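Local structure of carbonic anhydrase (Geobacillus kaustophilus, 3VNP) at residues E151-R154 and I155-Y159; G163-Y166 and K167-Q171. The protein catalyses the reversible hydration of carbon dioxide to hydrogencarbonate as a homotrimeric gamma-class carbonic anhydrase, with magnesium or zinc in its active site. One frame throughout, in Å; residues are numbered along the deposited sequence.

Interaction 1: residues E151-R154 and I155-Y159; sequences EMER and IRREY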
ATOM      1  N   GLU A 151       9.318   5.027  24.403  1.00 50.16           N
ATOM      2  CA  GLU A 151       9.735   4.974  23.010  1.00 48.38           C
ATOM      3  C   GLU A 151       8.595   5.545  22.161  1.00 47.30           C
ATOM      4  O   GLU A 151       8.822   6.126  21.103  1.00 46.24           O
ATOM      5  CB  GLU A 151      10.035   3.526  22.614  1.00 48.29           C
ATOM      6  CG  GLU A 151      10.380   3.315  21.149  1.00 49.32           C
ATOM      7  CD  GLU A 151      11.421   4.289  20.640  1.00 50.95           C
ATOM      8  OE1 GLU A 151      12.349   4.633  21.402  1.00 53.90           O
ATOM      9  OE2 GLU A 151      11.320   4.705  19.468  1.00 50.85           O
ATOM     10  N   MET A 152       7.368   5.399  22.653  1.00 45.57           N
ATOM     11  CA  MET A 152       6.189   5.900  21.954  1.00 44.62           C
ATOM     12  C   MET A 152       6.038   7.414  22.066  1.00 45.28           C
ATOM     13  O   MET A 152       5.558   8.067  21.134  1.00 44.16           O
ATOM     14  CB  MET A 152       4.937   5.212  22.495  1.00 42.64           C
ATOM     15  CG  MET A 152       4.914   3.724  22.212  1.00 40.71           C
ATOM     16  SD  MET A 152       3.446   2.901  22.802  1.00 39.16           S
ATOM     17  CE  MET A 152       4.173   1.723  23.891  1.00 41.39           C
ATOM     18  N   GLU A 153       6.438   7.964  23.212  1.00 46.51           N
ATOM     19  CA  GLU A 153       6.374   9.408  23.445  1.00 46.77           C
ATOM     20  C   GLU A 153       7.461  10.046  22.597  1.00 45.01           C
ATOM     21  O   GLU A 153       7.310  11.153  22.085  1.00 43.94           O
ATOM     22  CB  GLU A 153       6.609   9.710  24.934  1.00 49.82           C
ATOM     23  CG  GLU A 153       7.054  11.142  25.283  1.00 53.72           C
ATOM     24  CD  GLU A 153       6.048  12.218  24.887  1.00 57.77           C
ATOM     25  OE1 GLU A 153       4.824  11.978  25.013  1.00 59.42           O
ATOM     26  OE2 GLU A 153       6.485  13.316  24.466  1.00 59.08           O
ATOM     27  N   ARG A 154       8.554   9.312  22.439  1.00 43.91           N
ATOM     28  CA  ARG A 154       9.691   9.769  21.656  1.00 43.43           C
ATOM     29  C   ARG A 154       9.308   9.843  20.171  1.00 42.57           C
ATOM     30  O   ARG A 154       9.655  10.801  19.477  1.00 42.54           O
ATOM     31  CB  ARG A 154      10.862   8.803  21.873  1.00 42.32           C
ATOM     32  CG  ARG A 154      12.243   9.392  21.639  1.00 43.67           C
ATOM     33  CD  ARG A 154      12.633   9.360  20.178  1.00 46.56           C
ATOM     34  NE  ARG A 154      12.575   8.004  19.637  1.00 48.70           N
ATOM     35  CZ  ARG A 154      12.889   7.684  18.387  1.00 49.01           C
ATOM     36  NH1 ARG A 154      13.290   8.622  17.542  1.00 48.51           N
ATOM     37  NH2 ARG A 154      12.795   6.427  17.979  1.00 49.45           N
ATOM     38  N   ILE A 155       8.585   8.832  19.695  1.00 40.86           N
ATOM     39  CA  ILE A 155       8.151   8.779  18.300  1.00 39.25           C
ATOM     40  C   ILE A 155       7.111   9.868  18.033  1.00 38.33           C
ATOM     41  O   ILE A 155       7.218  10.640  17.078  1.00 37.63           O
ATOM     42  CB  ILE A 155       7.524   7.396  17.969  1.00 38.69           C
ATOM     43  CG1 ILE A 155       8.600   6.310  18.014  1.00 39.35           C
ATOM     44  CG2 ILE A 155       6.871   7.425  16.598  1.00 37.92           C
ATOM     45  CD1 ILE A 155       8.052   4.888  17.918  1.00 38.58           C
ATOM     46  N   ARG A 156       6.103   9.910  18.893  1.00 36.84           N
ATOM     47  CA  ARG A 156       5.024  10.876  18.797  1.00 37.37           C
ATOM     48  C   ARG A 156       5.568  12.302  18.678  1.00 37.82           C
ATOM     49  O   ARG A 156       5.235  13.034  17.744  1.00 36.73           O
ATOM     50  CB  ARG A 156       4.143  10.716  20.035  1.00 38.09           C
ATOM     51  CG  ARG A 156       2.990  11.678  20.186  1.00 37.93           C
ATOM     52  CD  ARG A 156       2.028  11.089  21.197  1.00 39.59           C
ATOM     53  NE  ARG A 156       2.740  10.479  22.319  1.00 42.46           N
ATOM     54  CZ  ARG A 156       2.484   9.266  22.803  1.00 43.16           C
ATOM     55  NH1 ARG A 156       1.531   8.519  22.268  1.00 43.54           N
ATOM     56  NH2 ARG A 156       3.188   8.795  23.824  1.00 45.27           N
ATOM     57  N   ARG A 157       6.419  12.684  19.624  1.00 39.66           N
ATOM     58  CA  ARG A 157       7.023  14.012  19.641  1.00 41.97           C
ATOM     59  C   ARG A 157       7.895  14.250  18.409  1.00 40.97           C
ATOM     60  O   ARG A 157       7.866  15.330  17.819  1.00 40.08           O
ATOM     61  CB  ARG A 157       7.858  14.178  20.913  1.00 45.49           C
ATOM     62  CG  ARG A 157       8.600  15.492  21.017  1.00 52.42           C
ATOM     63  CD  ARG A 157       9.508  15.488  22.236  1.00 58.59           C
ATOM     64  NE  ARG A 157      10.480  14.399  22.177  1.00 63.03           N
ATOM     65  CZ  ARG A 157      11.400  14.159  23.106  1.00 65.26           C
ATOM     66  NH1 ARG A 157      11.480  14.937  24.182  1.00 65.16           N
ATOM     67  NH2 ARG A 157      12.240  13.138  22.960  1.00 65.71           N
ATOM     68  N   GLU A 158       8.671  13.239  18.030  1.00 41.22           N
ATOM     69  CA  GLU A 158       9.543  13.334  16.864  1.00 41.56           C
ATOM     70  C   GLU A 158       8.763  13.674  15.592  1.00 40.52           C
ATOM     71  O   GLU A 158       9.217  14.486  14.784  1.00 39.68           O
ATOM     72  CB  GLU A 158      10.292  12.015  16.654  1.00 45.27           C
ATOM     73  CG  GLU A 158      11.066  11.941  15.336  1.00 51.96           C
ATOM     74  CD  GLU A 158      11.395  10.511  14.921  1.00 56.28           C
ATOM     75  OE1 GLU A 158      12.079   9.809  15.694  1.00 58.75           O
ATOM     76  OE2 GLU A 158      10.967  10.085  13.820  1.00 58.86           O
ATOM     77  N   TYR A 159       7.596  13.058  15.403  1.00 38.85           N
ATOM     78  CA  TYR A 159       6.817  13.340  14.202  1.00 39.46           C
ATOM     79  C   TYR A 159       6.190  14.729  14.155  1.00 38.94           C
ATOM     80  O   TYR A 159       5.828  15.209  13.079  1.00 38.88           O
ATOM     81  CB  TYR A 159       5.748  12.264  13.965  1.00 39.20           C
ATOM     82  CG  TYR A 159       6.243  11.168  13.045  1.00 39.84           C
ATOM     83  CD1 TYR A 159       6.782   9.985  13.555  1.00 40.24           C
ATOM     84  CD2 TYR A 159       6.249  11.352  11.660  1.00 40.29           C
ATOM     85  CE1 TYR A 159       7.320   9.012  12.706  1.00 42.08           C
ATOM     86  CE2 TYR A 159       6.787  10.387  10.801  1.00 41.79           C
ATOM     87  CZ  TYR A 159       7.322   9.222  11.330  1.00 42.43           C
ATOM     88  OH  TYR A 159       7.867   8.278  10.485  1.00 43.04           O
TER

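Interaction 2: residues G163-Y166 and K167-Q171; sequences GQYY and KALQQ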
ATOM      1  N   GLY A 163       7.013  16.954  11.133  1.00 32.02           N
ATOM      2  CA  GLY A 163       5.842  17.493  10.469  1.00 31.85           C
ATOM      3  C   GLY A 163       5.976  18.969  10.140  1.00 33.18           C
ATOM      4  O   GLY A 163       5.673  19.394   9.022  1.00 32.65           O
ATOM      5  N   GLN A 164       6.434  19.747  11.119  1.00 33.14           N
ATOM      6  CA  GLN A 164       6.603  21.185  10.956  1.00 32.85           C
ATOM      7  C   GLN A 164       7.804  21.506  10.084  1.00 33.52           C
ATOM      8  O   GLN A 164       7.838  22.550   9.430  1.00 34.10           O
ATOM      9  CB  GLN A 164       6.775  21.858  12.323  1.00 32.89           C
ATOM     10  CG  GLN A 164       5.614  21.643  13.279  1.00 31.05           C
ATOM     11  CD  GLN A 164       4.303  22.141  12.717  1.00 31.98           C
ATOM     12  OE1 GLN A 164       4.124  23.336  12.494  1.00 34.42           O
ATOM     13  NE2 GLN A 164       3.377  21.223  12.476  1.00 32.72           N
ATOM     14  N   TYR A 165       8.789  20.612  10.078  1.00 33.30           N
ATOM     15  CA  TYR A 165       9.993  20.815   9.279  1.00 33.12           C
ATOM     16  C   TYR A 165       9.686  20.671   7.792  1.00 32.29           C
ATOM     17  O   TYR A 165      10.067  21.519   6.982  1.00 31.62           O
ATOM     18  CB  TYR A 165      11.079  19.811   9.671  1.00 33.73           C
ATOM     19  CG  TYR A 165      12.387  20.062   8.956  1.00 36.48           C
ATOM     20  CD1 TYR A 165      13.260  21.053   9.392  1.00 36.75           C
ATOM     21  CD2 TYR A 165      12.730  19.338   7.816  1.00 37.66           C
ATOM     22  CE1 TYR A 165      14.446  21.321   8.709  1.00 38.69           C
ATOM     23  CE2 TYR A 165      13.910  19.597   7.126  1.00 39.35           C
ATOM     24  CZ  TYR A 165      14.763  20.590   7.577  1.00 40.12           C
ATOM     25  OH  TYR A 165      15.927  20.857   6.886  1.00 41.89           O
ATOM     26  N   TYR A 166       9.005  19.586   7.442  1.00 31.10           N
ATOM     27  CA  TYR A 166       8.627  19.328   6.058  1.00 30.86           C
ATOM     28  C   TYR A 166       7.612  20.378   5.631  1.00 31.23           C
ATOM     29  O   TYR A 166       7.568  20.774   4.471  1.00 30.72           O
ATOM     30  CB  TYR A 166       8.014  17.929   5.932  1.00 31.69           C
ATOM     31  CG  TYR A 166       9.014  16.805   5.743  1.00 31.43           C
ATOM     32  CD1 TYR A 166       9.473  16.463   4.468  1.00 31.62           C
ATOM     33  CD2 TYR A 166       9.481  16.068   6.831  1.00 29.99           C
ATOM     34  CE1 TYR A 166      10.371  15.409   4.284  1.00 31.89           C
ATOM     35  CE2 TYR A 166      10.376  15.016   6.658  1.00 29.37           C
ATOM     36  CZ  TYR A 166      10.814  14.688   5.383  1.00 30.97           C
ATOM     37  OH  TYR A 166      11.666  13.619   5.205  1.00 29.92           O
ATOM     38  N   LYS A 167       6.793  20.823   6.578  1.00 32.61           N
ATOM     39  CA  LYS A 167       5.785  21.840   6.297  1.00 35.21           C
ATOM     40  C   LYS A 167       6.499  23.114   5.837  1.00 36.75           C
ATOM     41  O   LYS A 167       6.061  23.791   4.900  1.00 36.68           O
ATOM     42  CB  LYS A 167       4.952  22.118   7.555  1.00 35.27           C
ATOM     43  CG  LYS A 167       3.770  23.058   7.351  1.00 35.62           C
ATOM     44  CD  LYS A 167       2.963  23.205   8.640  1.00 37.97           C
ATOM     45  CE  LYS A 167       1.859  24.247   8.510  1.00 37.72           C
ATOM     46  NZ  LYS A 167       0.940  23.906   7.402  1.00 38.74           N
ATOM     47  N   ALA A 168       7.612  23.423   6.496  1.00 37.35           N
ATOM     48  CA  ALA A 168       8.410  24.594   6.155  1.00 38.51           C
ATOM     49  C   ALA A 168       8.992  24.431   4.757  1.00 39.21           C
ATOM     50  O   ALA A 168       8.894  25.333   3.925  1.00 40.86           O
ATOM     51  CB  ALA A 168       9.533  24.778   7.171  1.00 37.55           C
ATOM     52  N   LEU A 169       9.602  23.275   4.504  1.00 39.33           N
ATOM     53  CA  LEU A 169      10.200  22.993   3.204  1.00 40.58           C
ATOM     54  C   LEU A 169       9.169  23.170   2.108  1.00 41.29           C
ATOM     55  O   LEU A 169       9.440  23.766   1.072  1.00 42.08           O
ATOM     56  CB  LEU A 169      10.730  21.562   3.163  1.00 40.51           C
ATOM     57  CG  LEU A 169      11.923  21.252   4.067  1.00 40.38           C
ATOM     58  CD1 LEU A 169      12.190  19.756   4.057  1.00 39.34           C
ATOM     59  CD2 LEU A 169      13.142  22.034   3.589  1.00 38.83           C
ATOM     60  N   GLN A 170       7.982  22.642   2.356  1.00 42.47           N
ATOM     61  CA  GLN A 170       6.882  22.719   1.411  1.00 45.43           C
ATOM     62  C   GLN A 170       6.685  24.160   0.942  1.00 47.89           C
ATOM     63  O   GLN A 170       6.496  24.420  -0.250  1.00 48.09           O
ATOM     64  CB  GLN A 170       5.616  22.203   2.093  1.00 44.53           C
ATOM     65  CG  GLN A 170       4.506  21.770   1.165  1.00 42.02           C
ATOM     66  CD  GLN A 170       3.435  20.980   1.902  1.00 40.71           C
ATOM     67  OE1 GLN A 170       2.802  21.484   2.828  1.00 38.41           O
ATOM     68  NE2 GLN A 170       3.235  19.736   1.496  1.00 39.25           N
ATOM     69  N   GLN A 171       6.749  25.089   1.892  1.00 50.81           N
ATOM     70  CA  GLN A 171       6.571  26.512   1.614  1.00 53.12           C
ATOM     71  C   GLN A 171       7.823  27.175   1.030  1.00 54.26           C
ATOM     72  O   GLN A 171       8.872  26.499   0.916  1.00 54.70           O
ATOM     73  CB  GLN A 171       6.165  27.237   2.902  1.00 53.42           C
ATOM     74  CG  GLN A 171       4.875  26.720   3.525  1.00 55.22           C
ATOM     75  CD  GLN A 171       4.658  27.230   4.944  1.00 57.19           C
ATOM     76  OE1 GLN A 171       3.640  26.930   5.576  1.00 56.59           O
ATOM     77  NE2 GLN A 171       5.617  27.998   5.454  1.00 57.91           N
TER

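Interaction 1: residues E151-R154 and I155-Y159
Arg-154 centres a salt-bridge network with Glu-151 and Glu-158, its guanidinium held between a carboxylate one turn before it and another one turn after. Arg-154 NH1 lies 2.5 Å from OE1 of Glu-158, a salt bridge in which the two side chains run side by side and point the same way while their flat groups are turned 52° apart. Arg-154 NH2 donates to OE2 of Glu-151 at 2.7 Å, using the syn lone pair of that oxygen. The bends at chi2 (-84°) and chi3 (-56°) fold the arginine along the helix surface, which lets separate nitrogens serve the two acids. With an alanine here, Glu-151 and Glu-158 would probably both lose their strong shared counter-charge and be freer to turn. A long, weaker salt bridge joins Glu-153 OE1 to Arg-156 NE at 3.7 Å, the side chains crossing at about a right angle.

All of this lies on helix 146-170, which packs alongside the left-handed parallel beta-helix characteristic of gamma-class carbonic anhydrases. Arg-156 ties the helix to that body through a hydrogen bond between NH1 and the carbonyl oxygen of Gly-77, and Arg-154 packs on Pro-68 of the second subunit.

Successive i to i+4 backbone hydrogen bonds run through both segments, among them Arg-156 N to Met-152 O at 3.0 Å and Glu-158 N to Arg-154 O at 3.0 Å.

Ile-155 supplies van der Waals packing against the charged groups: its CG1 lies over one face of the Arg-154 guanidinium and comes to 3.5 Å from Glu-151 OE2.

Interaction 2: residues G163-Y166 and K167-Q171
Four consecutive i to i+4 hydrogen bonds join 163-166 to 167-170 in the last turns of helix 146-170, from Lys-167 N to Gly-163 O (3.0 Å) through to Gln-170 N to Tyr-166 O (2.9 Å). Leu-169 makes the main side-chain contact. Its CD1 comes to 3.5 Å from CE2 of Tyr-165, the two side chains crossing obliquely, and the same methyl of Leu-169 approaches Tyr-166 CD1 at 4.3 Å. One leucine branch thus touches both neighbouring rings. Tyr-165 reaches it because its CG stands anti to the backbone N (chi1 -175°), whereas Tyr-166 has CG beside its own backbone N (chi1 -86°), and the two rings diverge.

Gln-164 and Lys-167 lie side by side and point the same way, with Gln-164 OE1 4.0 Å from Lys-167 CD. Their polar ends, and that of Gln-170, are hydrogen-bonded to the chain's own backbone: Gln-164 NE2 to Ser-16 O, Lys-167 NZ to Ala-17 O and Gln-170 NE2 to Ile-19 O.

The tyrosine hydroxyls turn instead to the second subunit, Tyr-165 OH bonding to Lys-7 N of that subunit and Tyr-166 OH to its Asp-46 OD1 and Thr-26 OG1, while within its own chain the Tyr-166 ring meets Trp-38 edge-to-face. This is the C-terminal helix of a gamma-class carbonic anhydrase, laid against its beta-helix and sharing in the trimer interface.

Interactions 1 and 2 follow one another on helix 146-170, their centres 18 Å apart, and their segments have no direct touch. Trp-38 connects them indirectly: its ring meets Tyr-159 from 155-159 and Tyr-166 from 163-166. Both contacts also reach the second subunit, where Tyr-166 packs on Arg-44 and NH2 of the same Arg-44 hydrogen-bonds the hydroxyl of Tyr-159. Interaction 1 lies nearer the metal, with the Glu-158 side chain about 7 Å from a magnesium ion, against about 11 Å for that of Tyr-166. Tyr-159 packs on His-65 of the second subunit, a magnesium ligand, placing this face of the helix beside the intersubunit active site.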